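Local coordinates for gene product PA4716 (Pseudomonas aeruginosa, PDB 1U0K), which is of unknown function but probably acts as an isomerase of the PhzF type, at residues E48-L52 and H77-A82; R59-I65 and Q96-L102; A83-H88 and G117-E121. All coordinates share one frame; numbering follows the deposited sequence.

In the fold
All three contacts pack around helix 78-90 and the strands beside it. Contacts 1 and 3 are buried and use successive parts of that helix, its opening residues against strand 48-54 and its later turns against strand 117-129. Contact 2, only partly buried, joins strands 60-67 and 96-101, before and after the helix in sequence. Chemistry follows position: backbone bonds and an arginine grip hold contact 2, whereas side chains carry contacts 1 and 3, with the carboxylate of the predicted active-site Glu-48 beside an imidazole and a water in contact 1 and a phenylalanine ring set against a carbonyl oxygen and an imidazole in contact 3. Leu-79 meets Leu-100, and His-87 touches Gln-96 and Trp-98.

Contact 1. Residues E48-L52 and H77-A82; sequences ESIFL and HPLLGA
The carboxylate of Glu-48 and the imidazole of His-77 meet at a slant, their planes 52° apart, with Glu-48 OE1 3.2 Å from His-77 CE1. One face of the imidazole is taken by the next residue: Pro-78 CD sits 3.4 Å above the ring plane of His-77, over its centre. The same pyrrolidine receives the carboxylate, Glu-48 OE1 lying 3.3 Å from Pro-78 CG, the two side chains crossing at about a right angle. With CG anti to the carbonyl carbon and the chain extended beyond it, the carboxylate of Glu-48 reaches the proline. A water connects the two polar groups: it lies 2.7 Å from His-77 ND1, accepts from the backbone N of His-77 and gives a weak, long bond to Glu-48 OE1. His-77 ND1 also has a weak hydrogen bond with Gly-222 N.

Farther along the strand the side chains that meet are all apolar. Ile-50 CG1 anti to the backbone N (chi1 178°) and an extended chain beyond it carry CD1 over the first helical turn, 3.7 Å from Pro-78 O and 3.8 Å from Leu-79 CD2. Nearer the strand, Ile-50 CB rests against Pro-78 CB. Beyond it both methyls of Leu-52 close on the methyl of Ala-82, CD2 coming within 4.0 Å of Ala-82 CB. Strands 21-26 and 60-67 flank this strand, and Ile-65 and Thr-67 touch Glu-48.

The short axes of strand and helix make an angle of 50°. A helix packed within curved strands, with Glu-48 and His-77 near its N-terminal end, is consistent with the diaminopimelate epimerase-like fold of the PhzF family, and Glu-48 is the predicted active-site residue.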
loop_
_atom_site.group_PDB
_atom_site.type_symbol
_atom_site.label_atom_id
_atom_site.label_comp_id
_atom_site.label_asym_id
_atom_site.label_seq_id
_atom_site.Cartn_x
_atom_site.Cartn_y
_atom_site.Cartn_z
ATOM N N GLU A 48 -7.160 -3.533 -3.020
ATOM C CA GLU A 48 -7.628 -4.909 -3.190
ATOM C C GLU A 48 -6.895 -5.596 -4.333
ATOM O O GLU A 48 -6.470 -4.940 -5.287
ATOM C CB GLU A 48 -9.135 -4.931 -3.460
ATOM C CG GLU A 48 -9.950 -4.520 -2.254
ATOM C CD GLU A 48 -11.440 -4.546 -2.487
ATOM O OE1 GLU A 48 -11.948 -3.688 -3.224
ATOM O OE2 GLU A 48 -12.115 -5.421 -1.904
ATOM N N SER A 49 -6.704 -6.905 -4.184
ATOM C CA SER A 49 -6.353 -7.803 -5.290
ATOM C C SER A 49 -7.496 -8.804 -5.470
ATOM O O SER A 49 -8.171 -9.165 -4.512
ATOM C CB SER A 49 -5.051 -8.564 -5.036
ATOM O OG SER A 49 -3.907 -7.721 -5.113
ATOM N N ILE A 50 -7.700 -9.245 -6.708
ATOM C CA ILE A 50 -8.706 -10.259 -7.020
ATOM C C ILE A 50 -8.048 -11.419 -7.746
ATOM O O ILE A 50 -7.169 -11.225 -8.596
ATOM C CB ILE A 50 -9.902 -9.659 -7.833
ATOM C CG1 ILE A 50 -10.915 -10.747 -8.196
ATOM C CG2 ILE A 50 -9.430 -8.903 -9.075
ATOM C CD1 ILE A 50 -12.250 -10.218 -8.595
ATOM N N PHE A 51 -8.476 -12.620 -7.381
ATOM C CA PHE A 51 -7.906 -13.881 -7.854
ATOM C C PHE A 51 -9.014 -14.661 -8.539
ATOM O O PHE A 51 -10.050 -14.903 -7.931
ATOM C CB PHE A 51 -7.332 -14.672 -6.670
ATOM C CG PHE A 51 -6.212 -13.957 -5.966
ATOM C CD1 PHE A 51 -6.495 -13.004 -4.996
ATOM C CD2 PHE A 51 -4.882 -14.198 -6.295
ATOM C CE1 PHE A 51 -5.481 -12.304 -4.380
ATOM C CE2 PHE A 51 -3.865 -13.482 -5.680
ATOM C CZ PHE A 51 -4.173 -12.540 -4.717
ATOM N N LEU A 52 -8.803 -15.007 -9.805
ATOM C CA LEU A 52 -9.797 -15.720 -10.612
ATOM C C LEU A 52 -9.452 -17.194 -10.745
ATOM O O LEU A 52 -8.299 -17.572 -10.926
ATOM C CB LEU A 52 -9.925 -15.087 -11.997
ATOM C CG LEU A 52 -10.252 -13.586 -12.048
ATOM C CD1 LEU A 52 -10.371 -13.074 -13.487
ATOM C CD2 LEU A 52 -11.521 -13.256 -11.279
ATOM N N HIS A 77 -15.811 -3.298 -6.867
ATOM C CA HIS A 77 -15.118 -2.877 -8.100
ATOM C C HIS A 77 -13.923 -3.753 -8.607
ATOM O O HIS A 77 -13.540 -3.634 -9.770
ATOM C CB HIS A 77 -14.649 -1.428 -7.992
ATOM C CG HIS A 77 -13.503 -1.265 -7.058
ATOM N ND1 HIS A 77 -13.660 -1.290 -5.689
ATOM C CD2 HIS A 77 -12.175 -1.171 -7.286
ATOM C CE1 HIS A 77 -12.475 -1.194 -5.117
ATOM N NE2 HIS A 77 -11.558 -1.125 -6.063
ATOM N N PRO A 78 -13.306 -4.600 -7.785
ATOM C CA PRO A 78 -12.417 -5.622 -8.354
ATOM C C PRO A 78 -13.116 -6.466 -9.418
ATOM O O PRO A 78 -12.460 -6.934 -10.340
ATOM C CB PRO A 78 -12.028 -6.462 -7.142
ATOM C CG PRO A 78 -12.057 -5.482 -6.035
ATOM C CD PRO A 78 -13.305 -4.672 -6.309
ATOM N N LEU A 79 -14.429 -6.645 -9.309
ATOM C CA LEU A 79 -15.173 -7.407 -10.309
ATOM C C LEU A 79 -15.224 -6.678 -11.658
ATOM O O LEU A 79 -15.118 -7.326 -12.692
ATOM C CB LEU A 79 -16.590 -7.760 -9.824
ATOM C CG LEU A 79 -16.740 -8.588 -8.542
ATOM C CD1 LEU A 79 -18.224 -8.866 -8.270
ATOM C CD2 LEU A 79 -16.007 -9.902 -8.557
ATOM N N LEU A 80 -15.344 -5.353 -11.643
ATOM C CA LEU A 80 -15.291 -4.554 -12.863
ATOM C C LEU A 80 -13.956 -4.718 -13.573
ATOM O O LEU A 80 -13.911 -4.886 -14.792
ATOM C CB LEU A 80 -15.501 -3.077 -12.556
ATOM C CG LEU A 80 -16.864 -2.722 -11.977
ATOM C CD1 LEU A 80 -16.921 -1.213 -11.772
ATOM C CD2 LEU A 80 -18.009 -3.224 -12.854
ATOM N N GLY A 81 -12.873 -4.659 -12.799
ATOM C CA GLY A 81 -11.529 -4.850 -13.343
ATOM C C GLY A 81 -11.347 -6.235 -13.927
ATOM O O GLY A 81 -10.806 -6.384 -15.022
ATOM N N ALA A 82 -11.809 -7.256 -13.214
ATOM C CA ALA A 82 -11.766 -8.611 -13.733
ATOM C C ALA A 82 -12.512 -8.745 -15.069
ATOM O O ALA A 82 -12.007 -9.353 -16.011
ATOM C CB ALA A 82 -12.312 -9.593 -12.711
HETATM O O HOH W 1 -15.215 -2.664 -3.888
#

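Contact 2. Residues R59-I65 and Q96-L102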
loop_
_atom_site.group_PDB
_atom_site.type_symbol
_atom_site.label_atom_id
_atom_site.label_comp_id
_atom_site.label_asym_id
_atom_site.label_seq_id
_atom_site.Cartn_x
_atom_site.Cartn_y
_atom_site.Cartn_z
ATOM N N ARG A 59 -17.101 -18.112 -19.782
ATOM C CA ARG A 59 -17.640 -16.816 -19.368
ATOM C C ARG A 59 -17.933 -16.747 -17.870
ATOM O O ARG A 59 -18.504 -15.758 -17.406
ATOM C CB ARG A 59 -18.924 -16.496 -20.136
ATOM C CG ARG A 59 -18.742 -16.376 -21.630
ATOM C CD ARG A 59 -19.948 -15.790 -22.329
ATOM N NE ARG A 59 -19.664 -15.403 -23.705
ATOM C CZ ARG A 59 -18.953 -14.339 -24.068
ATOM N NH1 ARG A 59 -18.440 -13.499 -23.159
ATOM N NH2 ARG A 59 -18.762 -14.107 -25.365
ATOM N N ALA A 60 -17.555 -17.778 -17.117
ATOM C CA ALA A 60 -17.786 -17.811 -15.674
ATOM C C ALA A 60 -16.535 -18.199 -14.885
ATOM O O ALA A 60 -15.800 -19.097 -15.258
ATOM C CB ALA A 60 -18.954 -18.752 -15.330
ATOM N N PHE A 61 -16.270 -17.463 -13.807
ATOM C CA PHE A 61 -15.096 -17.666 -12.972
ATOM C C PHE A 61 -15.490 -17.540 -11.528
ATOM O O PHE A 61 -16.335 -16.720 -11.192
ATOM C CB PHE A 61 -14.026 -16.603 -13.287
ATOM C CG PHE A 61 -13.506 -16.686 -14.675
ATOM C CD1 PHE A 61 -14.257 -16.212 -15.732
ATOM C CD2 PHE A 61 -12.275 -17.256 -14.937
ATOM C CE1 PHE A 61 -13.802 -16.324 -17.031
ATOM C CE2 PHE A 61 -11.804 -17.345 -16.249
ATOM C CZ PHE A 61 -12.566 -16.883 -17.283
ATOM N N ARG A 62 -14.869 -18.326 -10.667
ATOM C CA ARG A 62 -14.924 -18.026 -9.249
ATOM C C ARG A 62 -13.906 -16.934 -8.963
ATOM O O ARG A 62 -12.870 -16.840 -9.628
ATOM C CB ARG A 62 -14.635 -19.254 -8.406
ATOM C CG ARG A 62 -15.653 -20.372 -8.565
ATOM C CD ARG A 62 -15.342 -21.584 -7.704
ATOM N NE ARG A 62 -14.242 -22.376 -8.256
ATOM C CZ ARG A 62 -13.272 -22.954 -7.546
ATOM N NH1 ARG A 62 -13.221 -22.846 -6.217
ATOM N NH2 ARG A 62 -12.334 -23.655 -8.174
ATOM N N ALA A 63 -14.213 -16.117 -7.977
ATOM C CA ALA A 63 -13.341 -15.010 -7.599
ATOM C C ALA A 63 -13.113 -14.975 -6.097
ATOM O O ALA A 63 -13.974 -15.362 -5.306
ATOM C CB ALA A 63 -13.922 -13.737 -8.062
ATOM N N ARG A 64 -11.933 -14.504 -5.716
ATOM C CA ARG A 64 -11.590 -14.281 -4.326
ATOM C C ARG A 64 -10.994 -12.874 -4.264
ATOM O O ARG A 64 -10.097 -12.549 -5.045
ATOM C CB ARG A 64 -10.559 -15.301 -3.833
ATOM C CG ARG A 64 -10.916 -16.780 -4.010
ATOM C CD ARG A 64 -11.876 -17.316 -2.991
ATOM N NE ARG A 64 -11.382 -17.290 -1.615
ATOM C CZ ARG A 64 -10.592 -18.196 -1.055
ATOM N NH1 ARG A 64 -10.115 -19.227 -1.736
ATOM N NH2 ARG A 64 -10.266 -18.050 0.220
ATOM N N ILE A 65 -11.520 -12.048 -3.366
ATOM C CA ILE A 65 -11.078 -10.665 -3.208
ATOM C C ILE A 65 -10.477 -10.475 -1.834
ATOM O O ILE A 65 -11.067 -10.870 -0.834
ATOM C CB ILE A 65 -12.249 -9.673 -3.392
ATOM C CG1 ILE A 65 -12.866 -9.786 -4.786
ATOM C CG2 ILE A 65 -11.781 -8.259 -3.142
ATOM C CD1 ILE A 65 -14.203 -9.077 -4.922
ATOM N N GLN A 96 -19.488 -8.063 -24.123
ATOM C CA GLN A 96 -19.247 -9.380 -23.551
ATOM C C GLN A 96 -19.959 -9.462 -22.213
ATOM O O GLN A 96 -20.070 -8.457 -21.511
ATOM C CB GLN A 96 -17.747 -9.603 -23.350
ATOM C CG GLN A 96 -16.920 -9.475 -24.617
ATOM C CD GLN A 96 -17.222 -10.555 -25.635
ATOM O OE1 GLN A 96 -17.316 -11.732 -25.239
ATOM N NE2 GLN A 96 -17.374 -10.232 -26.839
ATOM N N HIS A 97 -20.440 -10.656 -21.880
ATOM C CA HIS A 97 -21.106 -10.934 -20.616
ATOM C C HIS A 97 -20.325 -11.977 -19.823
ATOM O O HIS A 97 -19.749 -12.898 -20.388
ATOM C CB HIS A 97 -22.536 -11.420 -20.862
ATOM C CG HIS A 97 -23.397 -10.409 -21.545
ATOM N ND1 HIS A 97 -23.366 -10.204 -22.907
ATOM C CD2 HIS A 97 -24.314 -9.544 -21.053
ATOM C CE1 HIS A 97 -24.227 -9.253 -23.224
ATOM N NE2 HIS A 97 -24.816 -8.837 -22.118
ATOM N N TRP A 98 -20.302 -11.798 -18.507
ATOM C CA TRP A 98 -19.500 -12.597 -17.589
ATOM C C TRP A 98 -20.303 -12.889 -16.339
ATOM O O TRP A 98 -21.182 -12.120 -15.969
ATOM C CB TRP A 98 -18.235 -11.826 -17.174
ATOM C CG TRP A 98 -17.520 -11.224 -18.304
ATOM C CD1 TRP A 98 -17.550 -9.919 -18.702
ATOM C CD2 TRP A 98 -16.653 -11.903 -19.214
ATOM N NE1 TRP A 98 -16.757 -9.752 -19.808
ATOM C CE2 TRP A 98 -16.189 -10.951 -20.141
ATOM C CE3 TRP A 98 -16.214 -13.225 -19.337
ATOM C CZ2 TRP A 98 -15.323 -11.283 -21.188
ATOM C CZ3 TRP A 98 -15.360 -13.550 -20.385
ATOM C CH2 TRP A 98 -14.924 -12.584 -21.286
ATOM N N THR A 99 -19.991 -13.995 -15.680
ATOM C CA THR A 99 -20.526 -14.287 -14.359
ATOM C C THR A 99 -19.367 -14.559 -13.429
ATOM O O THR A 99 -18.542 -15.432 -13.696
ATOM C CB THR A 99 -21.450 -15.504 -14.405
ATOM O OG1 THR A 99 -22.511 -15.255 -15.339
ATOM C CG2 THR A 99 -22.136 -15.720 -13.057
ATOM N N LEU A 100 -19.289 -13.810 -12.338
ATOM C CA LEU A 100 -18.266 -14.045 -11.332
ATOM C C LEU A 100 -18.899 -14.560 -10.045
ATOM O O LEU A 100 -19.831 -13.964 -9.524
ATOM C CB LEU A 100 -17.443 -12.772 -11.087
ATOM C CG LEU A 100 -16.682 -12.268 -12.312
ATOM C CD1 LEU A 100 -15.961 -10.968 -11.981
ATOM C CD2 LEU A 100 -15.699 -13.306 -12.830
ATOM N N HIS A 101 -18.377 -15.668 -9.539
ATOM C CA HIS A 101 -18.937 -16.325 -8.365
ATOM C C HIS A 101 -18.093 -16.024 -7.144
ATOM O O HIS A 101 -16.931 -16.397 -7.082
ATOM C CB HIS A 101 -19.019 -17.838 -8.593
ATOM C CG HIS A 101 -20.017 -18.219 -9.635
ATOM N ND1 HIS A 101 -21.377 -18.219 -9.397
ATOM C CD2 HIS A 101 -19.859 -18.590 -10.925
ATOM C CE1 HIS A 101 -22.010 -18.577 -10.502
ATOM N NE2 HIS A 101 -21.112 -18.807 -11.443
ATOM N N LEU A 102 -18.687 -15.318 -6.190
ATOM C CA LEU A 102 -18.115 -15.170 -4.859
ATOM C C LEU A 102 -18.799 -16.213 -3.977
ATOM O O LEU A 102 -19.827 -16.757 -4.361
ATOM C CB LEU A 102 -18.339 -13.749 -4.342
ATOM C CG LEU A 102 -17.593 -12.655 -5.124
ATOM C CD1 LEU A 102 -18.214 -11.289 -4.880
ATOM C CD2 LEU A 102 -16.104 -12.641 -4.770
HETATM O O HOH W 2 -21.616 -15.955 -17.777
#
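Arg-59 runs along the start of strand 96-101 and ends on Gln-96. Its CB, CG and CD pass beside the carbonyl of His-97, CD coming 3.5 Å from His-97 O, since the chain is extended from CG to NE. At the tip, Arg-59 NH1 donates to His-97 O at 3.1 Å, a bond that leaves the guanidinium plane at a tilt. Arg-59 NH1 and NH2 together grip Gln-96 OE1 end-on, at 3.0 and 2.8 Å, and the acceptor lies in the guanidinium plane. Both nitrogens approach from the same face of the amide, whose NE2 is in turn bonded to Asn-94 O, so the amide is held at each end. NH1 also stands 4.0 Å above one face of the Trp-98 indole, toward its rim; with Arg-59 CZ 5.4 Å from the centroid of the six-membered ring of Trp-98, the cation-pi attraction is at most weak. The indole NE1 is bonded to Ser-111 OG.

From here the strands run parallel. Arg-59 O accepts from Thr-99 N, Thr-99 O receives Phe-61 N, and Phe-61 O and His-101 O continue the series as far as Ala-63 N. Ala-60, Arg-62, Thr-99 and His-101 lie on one face. On the other, Phe-61 CB meets Leu-100 CD2 at 3.7 Å, and both residues also touch helix 78-90, through Leu-86 and Leu-79. Leu-102 CD2 closes the end, 4.0 Å from Ile-65 CD1. Two parallel neighbouring strands linked through a helix packed on one face form a beta-alpha-beta unit, here strand 60-67, helix 78-90 and strand 96-101.

Contact 3. Residues A83-H88 and G117-E121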
loop_
_atom_site.group_PDB
_atom_site.type_symbol
_atom_site.label_atom_id
_atom_site.label_comp_id
_atom_site.label_asym_id
_atom_site.label_seq_id
_atom_site.Cartn_x
_atom_site.Cartn_y
_atom_site.Cartn_z
ATOM N N ALA A 83 -13.701 -8.159 -15.168
ATOM C CA ALA A 83 -14.492 -8.201 -16.402
ATOM C C ALA A 83 -13.721 -7.598 -17.575
ATOM O O ALA A 83 -13.707 -8.153 -18.669
ATOM C CB ALA A 83 -15.840 -7.501 -16.209
ATOM N N ALA A 84 -13.085 -6.461 -17.341
ATOM C CA ALA A 84 -12.320 -5.786 -18.375
ATOM C C ALA A 84 -11.146 -6.644 -18.844
ATOM O O ALA A 84 -10.884 -6.751 -20.046
ATOM C CB ALA A 84 -11.825 -4.446 -17.870
ATOM N N LEU A 85 -10.451 -7.260 -17.891
ATOM C CA LEU A 85 -9.321 -8.105 -18.212
ATOM C C LEU A 85 -9.778 -9.328 -18.995
ATOM O O LEU A 85 -9.140 -9.697 -19.970
ATOM C CB LEU A 85 -8.532 -8.515 -16.958
ATOM C CG LEU A 85 -7.394 -9.491 -17.272
ATOM C CD1 LEU A 85 -6.338 -8.820 -18.148
ATOM C CD2 LEU A 85 -6.785 -10.060 -16.026
ATOM N N LEU A 86 -10.881 -9.951 -18.585
ATOM C CA LEU A 86 -11.389 -11.118 -19.306
ATOM C C LEU A 86 -11.747 -10.768 -20.752
ATOM O O LEU A 86 -11.525 -11.572 -21.644
ATOM C CB LEU A 86 -12.586 -11.721 -18.579
ATOM C CG LEU A 86 -12.252 -12.368 -17.236
ATOM C CD1 LEU A 86 -13.532 -12.726 -16.502
ATOM C CD2 LEU A 86 -11.399 -13.603 -17.391
ATOM N N HIS A 87 -12.278 -9.573 -20.968
ATOM C CA HIS A 87 -12.594 -9.071 -22.317
ATOM C C HIS A 87 -11.303 -8.901 -23.118
ATOM O O HIS A 87 -11.211 -9.323 -24.274
ATOM C CB HIS A 87 -13.337 -7.744 -22.197
ATOM C CG HIS A 87 -14.118 -7.334 -23.411
ATOM N ND1 HIS A 87 -13.694 -7.549 -24.705
ATOM C CD2 HIS A 87 -15.292 -6.667 -23.508
ATOM C CE1 HIS A 87 -14.590 -7.046 -25.543
ATOM N NE2 HIS A 87 -15.568 -6.510 -24.838
ATOM N N HIS A 88 -10.290 -8.315 -22.493
ATOM C CA HIS A 88 -8.971 -8.177 -23.132
ATOM C C HIS A 88 -8.383 -9.527 -23.569
ATOM O O HIS A 88 -7.884 -9.663 -24.689
ATOM C CB HIS A 88 -8.011 -7.456 -22.172
ATOM C CG HIS A 88 -6.592 -7.417 -22.648
ATOM N ND1 HIS A 88 -6.197 -6.702 -23.759
ATOM C CD2 HIS A 88 -5.480 -8.017 -22.169
ATOM C CE1 HIS A 88 -4.896 -6.856 -23.934
ATOM N NE2 HIS A 88 -4.438 -7.655 -22.988
ATOM N N GLY A 117 -9.301 1.624 -23.298
ATOM C CA GLY A 117 -9.613 0.546 -22.378
ATOM C C GLY A 117 -11.003 -0.023 -22.549
ATOM O O GLY A 117 -11.397 -0.417 -23.651
ATOM N N PHE A 118 -11.724 -0.088 -21.437
ATOM C CA PHE A 118 -13.011 -0.763 -21.353
ATOM C C PHE A 118 -13.979 0.024 -20.485
ATOM O O PHE A 118 -13.584 0.893 -19.716
ATOM C CB PHE A 118 -12.838 -2.176 -20.757
ATOM C CG PHE A 118 -11.934 -3.059 -21.569
ATOM C CD1 PHE A 118 -10.557 -3.019 -21.392
ATOM C CD2 PHE A 118 -12.453 -3.896 -22.546
ATOM C CE1 PHE A 118 -9.718 -3.797 -22.182
ATOM C CE2 PHE A 118 -11.626 -4.682 -23.324
ATOM C CZ PHE A 118 -10.252 -4.636 -23.139
ATOM N N TYR A 119 -15.259 -0.269 -20.656
ATOM C CA TYR A 119 -16.288 0.117 -19.708
ATOM C C TYR A 119 -16.911 -1.172 -19.214
ATOM O O TYR A 119 -17.314 -2.012 -20.011
ATOM C CB TYR A 119 -17.366 0.999 -20.357
ATOM C CG TYR A 119 -18.317 1.566 -19.336
ATOM C CD1 TYR A 119 -18.016 2.733 -18.659
ATOM C CD2 TYR A 119 -19.501 0.912 -19.026
ATOM C CE1 TYR A 119 -18.879 3.247 -17.706
ATOM C CE2 TYR A 119 -20.367 1.410 -18.069
ATOM C CZ TYR A 119 -20.049 2.576 -17.412
ATOM O OH TYR A 119 -20.920 3.060 -16.467
ATOM N N ALA A 120 -16.999 -1.320 -17.899
ATOM C CA ALA A 120 -17.568 -2.502 -17.287
ATOM C C ALA A 120 -18.676 -2.126 -16.312
ATOM O O ALA A 120 -18.620 -1.084 -15.660
ATOM C CB ALA A 120 -16.487 -3.295 -16.581
ATOM N N GLU A 121 -19.675 -2.994 -16.211
ATOM C CA GLU A 121 -20.810 -2.781 -15.328
ATOM C C GLU A 121 -21.222 -4.080 -14.665
ATOM O O GLU A 121 -21.104 -5.152 -15.248
ATOM C CB GLU A 121 -21.968 -2.239 -16.156
ATOM C CG GLU A 121 -23.226 -1.893 -15.396
ATOM C CD GLU A 121 -24.306 -1.453 -16.361
ATOM O OE1 GLU A 121 -24.208 -0.324 -16.883
ATOM O OE2 GLU A 121 -25.230 -2.250 -16.629
#
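Phe-118 is wedged against one side of helix 83-88, and nearly all the close packing gathers round its ring. The carbonyl oxygen of Ala-84 stands 3.7 Å above the Phe-118 ring plane, over its centre; the same oxygen accepts the helical bond from His-88 N at 3.0 Å. The methyl of Ala-84 meets Phe-118 CB at 3.8 Å. His-87 lies across another part of the ring: Phe-118 CE2 sits over one face of the imidazole, 3.6 Å from His-87 CG, the two planes inclined at 48° in neither a stack nor an edge-to-face pair. The CB of Phe-118 points toward the helix, and CG, anti to the carbonyl carbon (chi1 -60°), lays the ring along it. His-87 NE2 also makes a weak hydrogen bond to Asn-94 O.

The contact is sparse at the Ala-120 end, where a single pair of methyls remains, Ala-83 CB and Ala-120 CB at 4.3 Å. At the other end the packing stays close but borders solvent: His-88 meets Phe-118 CZ through its CB, at 3.7 Å, and its backbone N, while its imidazole leads away.

Strand 117-129 is flanked by strands 106-114 and 267-282. Leu-276 of the latter touches both Phe-118 and His-88, while Leu-109 of strand 106-114 and Trp-98 of strand 96-101 touch Ala-83, so four strands border the helix here.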